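Long-range contacts in glycosyl hydrolases family 31 family protein (Aspergillus niger, PDB 6DRU), which releases alpha-xylose from the non-reducing terminal glucose of xyloglucan oligosaccharides, as a family 31 glycoside hydrolase: residues S255-E260 / V283-S288; L110-Y115 / F139-T144; P5-L10 / S63-T68. One frame throughout, in Å; residues are numbered along the deposited sequence.

Contact 1 of 3, residues S255-E260 / V283-S288; sequences SKLRYE and VIDYQS. With XYS (alpha-D-xylopyranose), chain N; NAG (2-acetamido-2-deoxy-beta-D-glucopyranose), chain D; BMA (beta-D-mannopyranose), chain B; BGC (beta-D-glucopyranose), chain F.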
loop_
_atom_site.group_PDB
_atom_site.type_symbol
_atom_site.label_atom_id
_atom_site.label_comp_id
_atom_site.label_asym_id
_atom_site.label_seq_id
_atom_site.Cartn_x
_atom_site.Cartn_y
_atom_site.Cartn_z
ATOM N N SER A 255 21.775 40.535 13.483
ATOM C CA SER A 255 22.024 39.103 13.410
ATOM C C SER A 255 22.990 38.829 12.270
ATOM O O SER A 255 23.173 39.659 11.375
ATOM C CB SER A 255 20.724 38.315 13.208
ATOM O OG SER A 255 20.989 36.933 13.046
ATOM N N LYS A 256 23.608 37.653 12.322
ATOM C CA LYS A 256 24.469 37.168 11.251
ATOM C C LYS A 256 24.791 35.708 11.530
ATOM O O LYS A 256 24.433 35.159 12.575
ATOM C CB LYS A 256 25.757 37.986 11.125
ATOM C CG LYS A 256 26.802 37.667 12.179
ATOM C CD LYS A 256 28.166 38.184 11.759
ATOM C CE LYS A 256 29.269 37.613 12.632
ATOM N NZ LYS A 256 30.619 37.922 12.086
ATOM N N LEU A 257 25.481 35.087 10.582
ATOM C CA LEU A 257 26.003 33.734 10.739
ATOM C C LEU A 257 27.525 33.846 10.789
ATOM O O LEU A 257 28.174 33.978 9.748
ATOM C CB LEU A 257 25.534 32.828 9.600
ATOM C CG LEU A 257 25.673 31.302 9.710
ATOM C CD1 LEU A 257 24.975 30.633 8.539
ATOM C CD2 LEU A 257 27.119 30.826 9.778
ATOM N N ARG A 258 28.100 33.800 11.991
ATOM C CA ARG A 258 27.378 33.724 13.261
ATOM C C ARG A 258 28.266 34.287 14.365
ATOM O O ARG A 258 29.490 34.309 14.228
ATOM C CB ARG A 258 26.980 32.279 13.592
ATOM C CG ARG A 258 28.146 31.310 13.712
ATOM C CD ARG A 258 27.650 29.884 13.894
ATOM N NE ARG A 258 28.744 28.929 14.047
ATOM C CZ ARG A 258 29.248 28.552 15.218
ATOM N NH1 ARG A 258 28.758 29.050 16.347
ATOM N NH2 ARG A 258 30.243 27.677 15.265
ATOM N N TYR A 259 27.663 34.746 15.460
ATOM C CA TYR A 259 28.436 35.151 16.627
ATOM C C TYR A 259 28.790 33.904 17.427
ATOM O O TYR A 259 27.903 33.212 17.939
ATOM C CB TYR A 259 27.660 36.166 17.463
ATOM C CG TYR A 259 27.255 37.383 16.660
ATOM C CD1 TYR A 259 28.213 38.250 16.153
ATOM C CD2 TYR A 259 25.920 37.656 16.396
ATOM C CE1 TYR A 259 27.854 39.357 15.410
ATOM C CE2 TYR A 259 25.551 38.762 15.653
ATOM C CZ TYR A 259 26.521 39.607 15.161
ATOM O OH TYR A 259 26.157 40.709 14.424
ATOM N N GLU A 260 30.088 33.625 17.537
ATOM C CA GLU A 260 30.559 32.282 17.847
ATOM C C GLU A 260 30.792 32.033 19.334
ATOM O O GLU A 260 30.569 30.909 19.799
ATOM C CB GLU A 260 31.842 32.004 17.059
ATOM C CG GLU A 260 32.244 30.547 16.989
ATOM C CD GLU A 260 33.320 30.202 17.991
ATOM O OE1 GLU A 260 33.643 31.068 18.830
ATOM O OE2 GLU A 260 33.841 29.068 17.941
ATOM N N VAL A 283 20.982 38.514 18.082
ATOM C CA VAL A 283 20.613 37.136 17.767
ATOM C C VAL A 283 21.867 36.272 17.709
ATOM O O VAL A 283 22.865 36.653 17.084
ATOM C CB VAL A 283 19.833 37.054 16.444
ATOM C CG1 VAL A 283 19.329 35.643 16.214
ATOM C CG2 VAL A 283 18.678 38.041 16.448
ATOM N N ILE A 284 21.809 35.106 18.352
ATOM C CA ILE A 284 22.864 34.098 18.303
ATOM C C ILE A 284 22.382 32.952 17.423
ATOM O O ILE A 284 21.310 32.385 17.666
ATOM C CB ILE A 284 23.230 33.590 19.708
ATOM C CG1 ILE A 284 23.717 34.744 20.586
ATOM C CG2 ILE A 284 24.291 32.502 19.623
ATOM C CD1 ILE A 284 23.986 34.342 22.021
ATOM N N ASP A 285 23.174 32.605 16.410
ATOM C CA ASP A 285 22.748 31.642 15.402
ATOM C C ASP A 285 23.004 30.214 15.891
ATOM O O ASP A 285 23.239 29.962 17.076
ATOM C CB ASP A 285 23.444 31.935 14.075
ATOM C CG ASP A 285 22.691 31.373 12.879
ATOM O OD1 ASP A 285 21.725 30.608 13.086
ATOM O OD2 ASP A 285 23.069 31.693 11.732
ATOM N N TYR A 286 22.958 29.257 14.966
ATOM C CA TYR A 286 23.049 27.839 15.287
ATOM C C TYR A 286 24.505 27.430 15.515
ATOM O O TYR A 286 25.413 28.265 15.579
ATOM C CB TYR A 286 22.377 27.006 14.194
ATOM C CG TYR A 286 23.081 26.953 12.848
ATOM C CD1 TYR A 286 23.894 27.990 12.402
ATOM C CD2 TYR A 286 22.915 25.857 12.012
ATOM C CE1 TYR A 286 24.523 27.929 11.170
ATOM C CE2 TYR A 286 23.536 25.789 10.780
ATOM C CZ TYR A 286 24.340 26.825 10.362
ATOM O OH TYR A 286 24.961 26.755 9.135
ATOM N N GLN A 287 24.733 26.122 15.655
ATOM C CA GLN A 287 26.050 25.531 15.894
ATOM C C GLN A 287 26.706 26.057 17.167
ATOM O O GLN A 287 27.915 25.892 17.360
ATOM C CB GLN A 287 26.979 25.740 14.692
ATOM C CG GLN A 287 26.442 25.173 13.385
ATOM C CD GLN A 287 26.349 23.658 13.395
ATOM O OE1 GLN A 287 25.412 23.083 13.949
ATOM N NE2 GLN A 287 27.326 23.002 12.780
ATOM N N SER A 288 25.927 26.680 18.047
ATOM C CA SER A 288 26.422 27.201 19.312
ATOM C C SER A 288 26.251 26.214 20.458
ATOM O O SER A 288 26.469 26.582 21.617
ATOM C CB SER A 288 25.717 28.517 19.649
ATOM O OG SER A 288 24.313 28.396 19.491
HETATM C C1 XYS N . 19.508 27.993 8.238
HETATM C C2 XYS N . 18.793 29.307 8.453
HETATM C C3 XYS N . 19.819 30.413 8.564
HETATM C C4 XYS N . 20.836 30.059 9.627
HETATM C C5 XYS N . 21.386 28.676 9.355
HETATM O O1 XYS N . 20.280 28.068 7.062
HETATM O O2 XYS N . 17.929 29.560 7.371
HETATM O O3 XYS N . 19.180 31.621 8.906
HETATM O O4 XYS N . 21.887 30.995 9.598
HETATM O O5 XYS N . 20.339 27.731 9.344
HETATM C C1 NAG D . 29.569 20.101 14.171
HETATM C C2 NAG D . 30.999 20.273 13.700
HETATM C C3 NAG D . 31.949 20.749 14.742
HETATM C C4 NAG D . 31.340 21.797 15.648
HETATM C C5 NAG D . 29.984 21.341 16.130
HETATM C C6 NAG D . 29.381 22.388 17.038
HETATM C C7 NAG D . 31.320 18.681 11.839
HETATM C C8 NAG D . 31.803 17.333 11.346
HETATM N N2 NAG D . 31.448 19.016 13.211
HETATM O O3 NAG D . 33.111 21.244 14.116
HETATM O O4 NAG D . 32.186 21.998 16.754
HETATM O O5 NAG D . 29.166 21.158 15.004
HETATM O O6 NAG D . 27.977 22.364 16.924
HETATM O O7 NAG D . 30.827 19.472 11.061
HETATM C C1 BMA B . 36.587 26.373 17.962
HETATM C C2 BMA B . 36.950 27.847 17.767
HETATM C C3 BMA B . 38.410 28.052 18.175
HETATM C C4 BMA B . 38.694 27.494 19.578
HETATM C C5 BMA B . 38.220 26.036 19.665
HETATM C C6 BMA B . 38.369 25.446 21.056
HETATM O O2 BMA B . 36.153 28.625 18.641
HETATM O O3 BMA B . 38.796 29.421 18.104
HETATM O O4 BMA B . 40.086 27.551 19.846
HETATM O O5 BMA B . 36.834 25.980 19.295
HETATM O O6 BMA B . 38.106 26.466 22.010
HETATM C C2 BGC F . 22.782 23.776 3.055
HETATM C C3 BGC F . 21.430 23.427 3.574
HETATM C C4 BGC F . 21.374 23.684 5.091
HETATM C C5 BGC F . 21.854 25.074 5.402
HETATM C C6 BGC F . 21.917 25.269 6.910
HETATM C C1 BGC F . 23.072 25.204 3.438
HETATM O O2 BGC F . 22.825 23.631 1.618
HETATM O O3 BGC F . 21.173 22.095 3.309
HETATM O O4 BGC F . 20.047 23.545 5.549
HETATM O O5 BGC F . 23.146 25.276 4.863
HETATM O O6 BGC F . 22.734 26.381 7.210
HETATM O O HOH W 1 24.830 34.932 15.440
HETATM O O HOH W 2 26.502 30.787 16.825
#
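Ser255 and Val283 start side by side, CA atoms 5.0 Å apart, where the parallel strands 252-254 and 281-284 run out; the chains continue as loops, and 255-260 bends so that Arg258 lies by Asp285 and Tyr259 by Ile284. Water bridges this backbone. One molecule is held by Lys256 O, Tyr259 N, Val283 O and, weakly, Asp285 N; a second accepts from Arg258 NH1 at the edge of the guanidinium, in its plane, and lies within hydrogen-bonding distance of Tyr259 O and Tyr286 O, though it may not donate to both at once. The extended Arg258 side chain, which follows a cis peptide, passes along the 286-287 backbone with CD 3.2 Å from Tyr286 O. Gln287 CB sits centrally over one guanidinium face, while the Gln287 amide is turned 73° from it. Val283 O meets the Tyr259 ring at its edge, 3.3 Å from CD2; the Tyr259 hydroxyl hydrogen-bonds Glu573. Nearer the sugars, Leu257 CD1 packs obliquely against the Tyr286 ring, 3.8 Å from CE1. That ring is sandwiched: Gln287 CG lies over the centre of one face and xylose C5 over the other, near the rim. Its OH accepts from glucose O6 at 3.0 Å. With CG swung away from its own backbone N (chi1 -157°), Asp285 brings OD2 to xylose O4, which donates to it at 2.5 Å. His557, Arg470 and Asp487, the probable proton donor, also hydrogen-bond the xylose. Loops after neighbouring parallel strands thus build one wall of the sugar pocket, at the C-terminal ends of the barrel strands, where TIM-barrel active sites lie.

Contact 2 of 3, residues L110-Y115 / F139-T144; sequences LLTNEY and FSFSAT. With MAN (alpha-D-mannopyranose), chain I; MAN (alpha-D-mannopyranose), chain C.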
loop_
_atom_site.group_PDB
_atom_site.type_symbol
_atom_site.label_atom_id
_atom_site.label_comp_id
_atom_site.label_asym_id
_atom_site.label_seq_id
_atom_site.Cartn_x
_atom_site.Cartn_y
_atom_site.Cartn_z
ATOM N N LEU A 110 -22.353 33.771 -8.416
ATOM C CA LEU A 110 -21.842 32.442 -8.105
ATOM C C LEU A 110 -20.371 32.540 -7.718
ATOM O O LEU A 110 -19.524 32.885 -8.551
ATOM C CB LEU A 110 -22.025 31.503 -9.292
ATOM C CG LEU A 110 -21.338 30.146 -9.110
ATOM C CD1 LEU A 110 -22.047 29.326 -8.044
ATOM C CD2 LEU A 110 -21.275 29.382 -10.414
ATOM N N LEU A 111 -20.065 32.242 -6.455
ATOM C CA LEU A 111 -18.675 32.201 -6.015
ATOM C C LEU A 111 -17.960 30.981 -6.585
ATOM O O LEU A 111 -16.935 31.106 -7.266
ATOM C CB LEU A 111 -18.615 32.205 -4.487
ATOM C CG LEU A 111 -19.375 33.345 -3.809
ATOM C CD1 LEU A 111 -19.424 33.119 -2.317
ATOM C CD2 LEU A 111 -18.733 34.685 -4.126
ATOM N N THR A 112 -18.491 29.791 -6.313
ATOM C CA THR A 112 -17.983 28.540 -6.863
ATOM C C THR A 112 -18.980 27.440 -6.533
ATOM O O THR A 112 -19.761 27.552 -5.584
ATOM C CB THR A 112 -16.600 28.179 -6.306
ATOM O OG1 THR A 112 -16.175 26.926 -6.859
ATOM C CG2 THR A 112 -16.646 28.070 -4.788
ATOM N N ASN A 113 -18.944 26.379 -7.333
ATOM C CA ASN A 113 -19.692 25.163 -7.057
ATOM C C ASN A 113 -18.769 23.967 -7.243
ATOM O O ASN A 113 -17.617 24.104 -7.663
ATOM C CB ASN A 113 -20.943 25.048 -7.946
ATOM C CG ASN A 113 -20.643 25.225 -9.423
ATOM O OD1 ASN A 113 -19.511 25.054 -9.870
ATOM N ND2 ASN A 113 -21.669 25.572 -10.191
ATOM N N GLU A 114 -19.279 22.784 -6.912
ATOM C CA GLU A 114 -18.501 21.569 -7.105
ATOM C C GLU A 114 -18.364 21.281 -8.594
ATOM O O GLU A 114 -19.360 21.243 -9.324
ATOM C CB GLU A 114 -19.153 20.389 -6.386
ATOM C CG GLU A 114 -19.431 20.645 -4.909
ATOM C CD GLU A 114 -19.858 19.393 -4.162
ATOM O OE1 GLU A 114 -20.756 18.679 -4.658
ATOM O OE2 GLU A 114 -19.298 19.128 -3.075
ATOM N N TYR A 115 -17.124 21.095 -9.044
ATOM C CA TYR A 115 -16.847 20.879 -10.458
ATOM C C TYR A 115 -17.460 19.569 -10.930
ATOM O O TYR A 115 -16.843 18.508 -10.803
ATOM C CB TYR A 115 -15.340 20.886 -10.716
ATOM C CG TYR A 115 -14.966 20.760 -12.175
ATOM C CD1 TYR A 115 -15.059 21.849 -13.030
ATOM C CD2 TYR A 115 -14.520 19.554 -12.696
ATOM C CE1 TYR A 115 -14.716 21.740 -14.367
ATOM C CE2 TYR A 115 -14.177 19.436 -14.031
ATOM C CZ TYR A 115 -14.276 20.531 -14.861
ATOM O OH TYR A 115 -13.934 20.415 -16.188
ATOM N N PHE A 139 -10.933 16.839 -3.948
ATOM C CA PHE A 139 -12.129 17.668 -4.032
ATOM C C PHE A 139 -11.925 18.748 -5.085
ATOM O O PHE A 139 -10.922 19.468 -5.057
ATOM C CB PHE A 139 -12.462 18.290 -2.674
ATOM C CG PHE A 139 -13.301 17.403 -1.795
ATOM C CD1 PHE A 139 -12.988 16.063 -1.635
ATOM C CD2 PHE A 139 -14.405 17.912 -1.130
ATOM C CE1 PHE A 139 -13.760 15.245 -0.829
ATOM C CE2 PHE A 139 -15.180 17.100 -0.320
ATOM C CZ PHE A 139 -14.858 15.764 -0.172
ATOM N N SER A 140 -12.876 18.854 -6.010
ATOM C CA SER A 140 -12.767 19.737 -7.162
ATOM C C SER A 140 -13.870 20.786 -7.143
ATOM O O SER A 140 -15.037 20.475 -6.885
ATOM C CB SER A 140 -12.833 18.937 -8.464
ATOM O OG SER A 140 -11.790 17.978 -8.521
ATOM N N PHE A 141 -13.492 22.030 -7.429
ATOM C CA PHE A 141 -14.422 23.147 -7.491
ATOM C C PHE A 141 -14.233 23.880 -8.812
ATOM O O PHE A 141 -13.131 23.917 -9.367
ATOM C CB PHE A 141 -14.216 24.118 -6.318
ATOM C CG PHE A 141 -14.182 23.449 -4.970
ATOM C CD1 PHE A 141 -12.986 22.995 -4.434
ATOM C CD2 PHE A 141 -15.345 23.280 -4.234
ATOM C CE1 PHE A 141 -12.951 22.382 -3.194
ATOM C CE2 PHE A 141 -15.316 22.667 -2.994
ATOM C CZ PHE A 141 -14.119 22.218 -2.473
ATOM N N SER A 142 -15.317 24.466 -9.312
ATOM C CA SER A 142 -15.261 25.155 -10.594
ATOM C C SER A 142 -14.474 26.456 -10.480
ATOM O O SER A 142 -14.362 27.053 -9.405
ATOM C CB SER A 142 -16.669 25.445 -11.110
ATOM O OG SER A 142 -17.357 26.332 -10.243
ATOM N N ALA A 143 -13.918 26.886 -11.611
ATOM C CA ALA A 143 -13.182 28.139 -11.689
ATOM C C ALA A 143 -13.372 28.739 -13.075
ATOM O O ALA A 143 -13.685 28.037 -14.041
ATOM C CB ALA A 143 -11.692 27.940 -11.386
ATOM N N THR A 144 -13.176 30.051 -13.162
ATOM C CA THR A 144 -13.285 30.750 -14.431
ATOM C C THR A 144 -11.904 31.178 -14.917
ATOM O O THR A 144 -10.991 31.370 -14.107
ATOM C CB THR A 144 -14.186 31.985 -14.310
ATOM O OG1 THR A 144 -13.775 32.767 -13.181
ATOM C CG2 THR A 144 -15.638 31.569 -14.136
HETATM C C1 MAN I . -22.237 24.299 -14.241
HETATM C C2 MAN I . -22.560 22.985 -13.566
HETATM C C3 MAN I . -21.494 22.674 -12.536
HETATM C C4 MAN I . -20.117 22.792 -13.151
HETATM C C5 MAN I . -19.990 24.106 -13.891
HETATM C C6 MAN I . -18.631 24.174 -14.552
HETATM O O2 MAN I . -22.603 21.959 -14.531
HETATM O O3 MAN I . -21.674 21.365 -12.052
HETATM O O4 MAN I . -19.148 22.739 -12.133
HETATM O O5 MAN I . -20.989 24.198 -14.879
HETATM O O6 MAN I . -18.684 23.494 -15.786
HETATM C C1 MAN C . -22.122 28.868 -14.219
HETATM C C2 MAN C . -21.620 27.461 -13.963
HETATM C C3 MAN C . -22.782 26.525 -13.699
HETATM C C4 MAN C . -23.719 27.127 -12.679
HETATM C C5 MAN C . -24.099 28.518 -13.131
HETATM C C6 MAN C . -25.102 29.125 -12.173
HETATM O O2 MAN C . -20.744 27.447 -12.861
HETATM O O3 MAN C . -22.283 25.300 -13.217
HETATM O O4 MAN C . -24.872 26.327 -12.574
HETATM O O5 MAN C . -22.941 29.313 -13.164
HETATM O O6 MAN C . -25.652 30.291 -12.746
#
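Asn113 and Ser142 lock the tight half of this contact. Ser142 N donates to Asn113 O at 2.9 Å in a nearly straight bond (169°), and Ser142 OG donates to Asn113 OD1, standing well above the amide's carbonyl plane. Asn113 can reach back this way because its CG is tucked between backbone N and carbonyl carbon (chi1 52°). Beside it, Thr112 OG1 donates to Ser142 O at 3.1 Å and lies against Phe141 CB, 3.5 Å away. Past the single bridge that pairs Glu114 with Phe141, Tyr115 N gives a further bond to Ser140 O, 3.1 Å long, arriving from above that carbonyl plane.

The tyrosine side is looser. Tyr115, partly exposed, touches with its base: CB lies 3.7 Å from Phe141 C, whereas the ring leads away and meets Ser142 CA only at its edge. The outer amide nitrogen of the tightly held Asn113 turns to the glycan, ND2 donating to O3 of a mannose at 3.1 Å and more weakly to O2 of the same sugar. This mannose and the second one near Asn113 OD1 and Glu114 O belong to glycan carried by the protein itself.

Around the contact, strand 108-113 pairs with 98-102, where Leu111 and Thr112 form a classic bulge opposite Phe99. Strand 135-142 pairs with 205-213, Thr112 packs on Ile220 of strand 216-222, and the Phe141 ring meets Phe189 and Tyr218 edge-to-face.

Contact 3 of 3, residues P5-L10 / S63-T68; sequences PNSTGL and SYDTAT. With NAG (2-acetamido-2-deoxy-beta-D-glucopyranose), chain L.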
loop_
_atom_site.group_PDB
_atom_site.type_symbol
_atom_site.label_atom_id
_atom_site.label_comp_id
_atom_site.label_asym_id
_atom_site.label_seq_id
_atom_site.Cartn_x
_atom_site.Cartn_y
_atom_site.Cartn_z
ATOM N N PRO A 5 -28.919 32.976 10.179
ATOM C CA PRO A 5 -29.442 31.776 9.523
ATOM C C PRO A 5 -30.620 31.187 10.282
ATOM O O PRO A 5 -30.806 31.411 11.479
ATOM C CB PRO A 5 -28.248 30.809 9.525
ATOM C CG PRO A 5 -27.126 31.518 10.255
ATOM C CD PRO A 5 -27.724 32.675 10.983
ATOM N N ASN A 6 -31.426 30.421 9.550
ATOM C CA ASN A 6 -32.598 29.760 10.105
ATOM C C ASN A 6 -32.390 28.267 10.315
ATOM O O ASN A 6 -33.350 27.557 10.633
ATOM C CB ASN A 6 -33.809 29.990 9.199
ATOM C CG ASN A 6 -33.645 29.342 7.840
ATOM O OD1 ASN A 6 -32.530 29.075 7.392
ATOM N ND2 ASN A 6 -34.764 29.083 7.173
ATOM N N SER A 7 -31.166 27.778 10.141
ATOM C CA SER A 7 -30.862 26.366 10.293
ATOM C C SER A 7 -29.455 26.233 10.852
ATOM O O SER A 7 -28.544 26.952 10.432
ATOM C CB SER A 7 -30.985 25.624 8.955
ATOM O OG SER A 7 -30.657 24.251 9.090
ATOM N N THR A 8 -29.283 25.310 11.798
ATOM C CA THR A 8 -27.971 25.079 12.391
ATOM C C THR A 8 -27.062 24.244 11.501
ATOM O O THR A 8 -25.868 24.130 11.800
ATOM C CB THR A 8 -28.118 24.397 13.751
ATOM O OG1 THR A 8 -28.665 23.084 13.573
ATOM C CG2 THR A 8 -29.042 25.202 14.645
ATOM N N GLY A 9 -27.587 23.670 10.432
ATOM C CA GLY A 9 -26.791 22.864 9.533
ATOM C C GLY A 9 -27.644 21.871 8.785
ATOM O O GLY A 9 -28.783 21.576 9.149
ATOM N N LEU A 10 -27.071 21.341 7.707
ATOM C CA LEU A 10 -27.731 20.350 6.871
ATOM C C LEU A 10 -26.818 19.143 6.745
ATOM O O LEU A 10 -25.634 19.286 6.426
ATOM C CB LEU A 10 -28.067 20.927 5.491
ATOM C CG LEU A 10 -28.572 19.965 4.417
ATOM C CD1 LEU A 10 -30.007 19.563 4.696
ATOM C CD2 LEU A 10 -28.456 20.606 3.042
ATOM N N SER A 63 -23.592 19.751 15.182
ATOM C CA SER A 63 -25.027 19.991 15.240
ATOM C C SER A 63 -25.587 20.360 13.871
ATOM O O SER A 63 -24.939 21.049 13.078
ATOM C CB SER A 63 -25.336 21.099 16.246
ATOM O OG SER A 63 -24.879 22.356 15.775
ATOM N N TYR A 64 -26.804 19.894 13.600
ATOM C CA TYR A 64 -27.499 20.214 12.363
ATOM C C TYR A 64 -29.000 20.197 12.617
ATOM O O TYR A 64 -29.478 19.631 13.603
ATOM C CB TYR A 64 -27.131 19.241 11.235
ATOM C CG TYR A 64 -27.430 17.792 11.543
ATOM C CD1 TYR A 64 -26.504 17.000 12.212
ATOM C CD2 TYR A 64 -28.637 17.215 11.169
ATOM C CE1 TYR A 64 -26.772 15.675 12.498
ATOM C CE2 TYR A 64 -28.914 15.891 11.451
ATOM C CZ TYR A 64 -27.978 15.126 12.117
ATOM O OH TYR A 64 -28.247 13.807 12.399
ATOM N N ASP A 65 -29.738 20.827 11.706
ATOM C CA ASP A 65 -31.184 20.959 11.812
ATOM C C ASP A 65 -31.951 20.043 10.877
ATOM O O ASP A 65 -33.040 19.592 11.235
ATOM C CB ASP A 65 -31.612 22.405 11.523
ATOM C CG ASP A 65 -31.873 23.203 12.783
ATOM O OD1 ASP A 65 -31.654 22.663 13.888
ATOM O OD2 ASP A 65 -32.306 24.371 12.668
ATOM N N THR A 66 -31.409 19.755 9.697
ATOM C CA THR A 66 -32.123 19.023 8.663
ATOM C C THR A 66 -31.263 17.876 8.162
ATOM O O THR A 66 -30.058 18.037 7.948
ATOM C CB THR A 66 -32.498 19.947 7.492
ATOM O OG1 THR A 66 -33.159 21.115 7.996
ATOM C CG2 THR A 66 -33.416 19.233 6.510
ATOM N N ALA A 67 -31.891 16.718 7.977
ATOM C CA ALA A 67 -31.237 15.536 7.433
ATOM C C ALA A 67 -31.982 15.095 6.182
ATOM O O ALA A 67 -33.216 15.027 6.181
ATOM C CB ALA A 67 -31.195 14.401 8.458
ATOM N N THR A 68 -31.232 14.806 5.122
ATOM C CA THR A 68 -31.821 14.383 3.862
ATOM C C THR A 68 -30.856 13.441 3.158
ATOM O O THR A 68 -29.672 13.364 3.498
ATOM C CB THR A 68 -32.152 15.581 2.961
ATOM O OG1 THR A 68 -32.578 15.116 1.674
ATOM C CG2 THR A 68 -30.934 16.479 2.796
HETATM C C1 NAG L . -35.144 28.737 5.810
HETATM C C2 NAG L . -36.308 27.801 5.559
HETATM C C3 NAG L . -36.165 27.086 4.267
HETATM C C4 NAG L . -35.910 28.066 3.143
HETATM C C5 NAG L . -34.744 28.966 3.487
HETATM C C6 NAG L . -34.566 30.004 2.400
HETATM C C7 NAG L . -37.238 27.154 7.747
HETATM C C8 NAG L . -37.347 26.157 8.878
HETATM N N2 NAG L . -36.413 26.868 6.627
HETATM O O3 NAG L . -37.322 26.317 4.030
HETATM O O4 NAG L . -35.621 27.362 1.957
HETATM O O5 NAG L . -34.993 29.608 4.715
HETATM O O6 NAG L . -33.206 30.365 2.313
HETATM O O7 NAG L . -37.857 28.199 7.796
#
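Gly9 O takes the two firm backbone bonds between residues 5-10 and 63-68. Asp65 N donates to it at 2.8 Å from above the carbonyl plane, and Thr66 N reaches the same Gly9 O at 3.2 Å within that plane. Gripped twice, this carbonyl is fixed in direction just before Leu10 enters a parallel bridge with Thr66. Tyr64 CB packs on the same Gly9 O, 3.5 Å away.

The second kind of interaction is side-chain hydrogen bonding from Thr8 to the Asp65 carboxylate, which is weaker. Asp65 spreads its two oxygens over Thr8: OD2 receives Thr8 N at 3.3 Å, and OD1 receives Thr8 OG1 at 3.0 Å, both weak bonds. The threonine hydroxyl sits between backbone N and carbonyl carbon (chi1 66°), which turns it to the same carboxylate that its own N-H addresses. Thr8 is also the third residue of the sequon Asn6-Ser7-Thr8, and Asn6 ND2 is covalently bonded to C1 of an N-acetylglucosamine.

Apolar side-chain contact centres on Leu10. Its CD1 packs 3.8 Å from Thr66 CB and 3.7 Å from Thr68 CG2, with Arg74 of strand 74-78 touching all three residues.

The firm bonds are those of the backbone to Gly9 O, while the side-chain bonds are weak, consistent with a surface join held chiefly by its main chain; backbone bonds from Thr66 and Thr68 to Arg11 carry the pairing on. The carboxylate of the exposed Asp65 adds a modest polar hold on the glycosylated loop, and Leu10 supplies apolar packing as the sheet begins.

In the fold
From the N terminus, contact 3 comes first: it folds residues 63-68 back onto 5-10 across 52 intervening residues and sets strand 66-68 at the margin of the eight-stranded mixed sheet. Contact 2 then closes a shorter, helix-free loop of 23 residues, tying the four-stranded sheet ending in 108-113 to the five-stranded sheet containing 135-142. Contact 1 closes last, spanning helix 262-274 between adjacent barrel strands, 252-254 and 281-284. All three are in series; none nests or crosses another. Contacts 2 and 3 share the N-terminal beta-rich region, with centres about 23 Å apart, whereas the centre of contact 1 lies about 48 Å from that of contact 2, across the chain's centre.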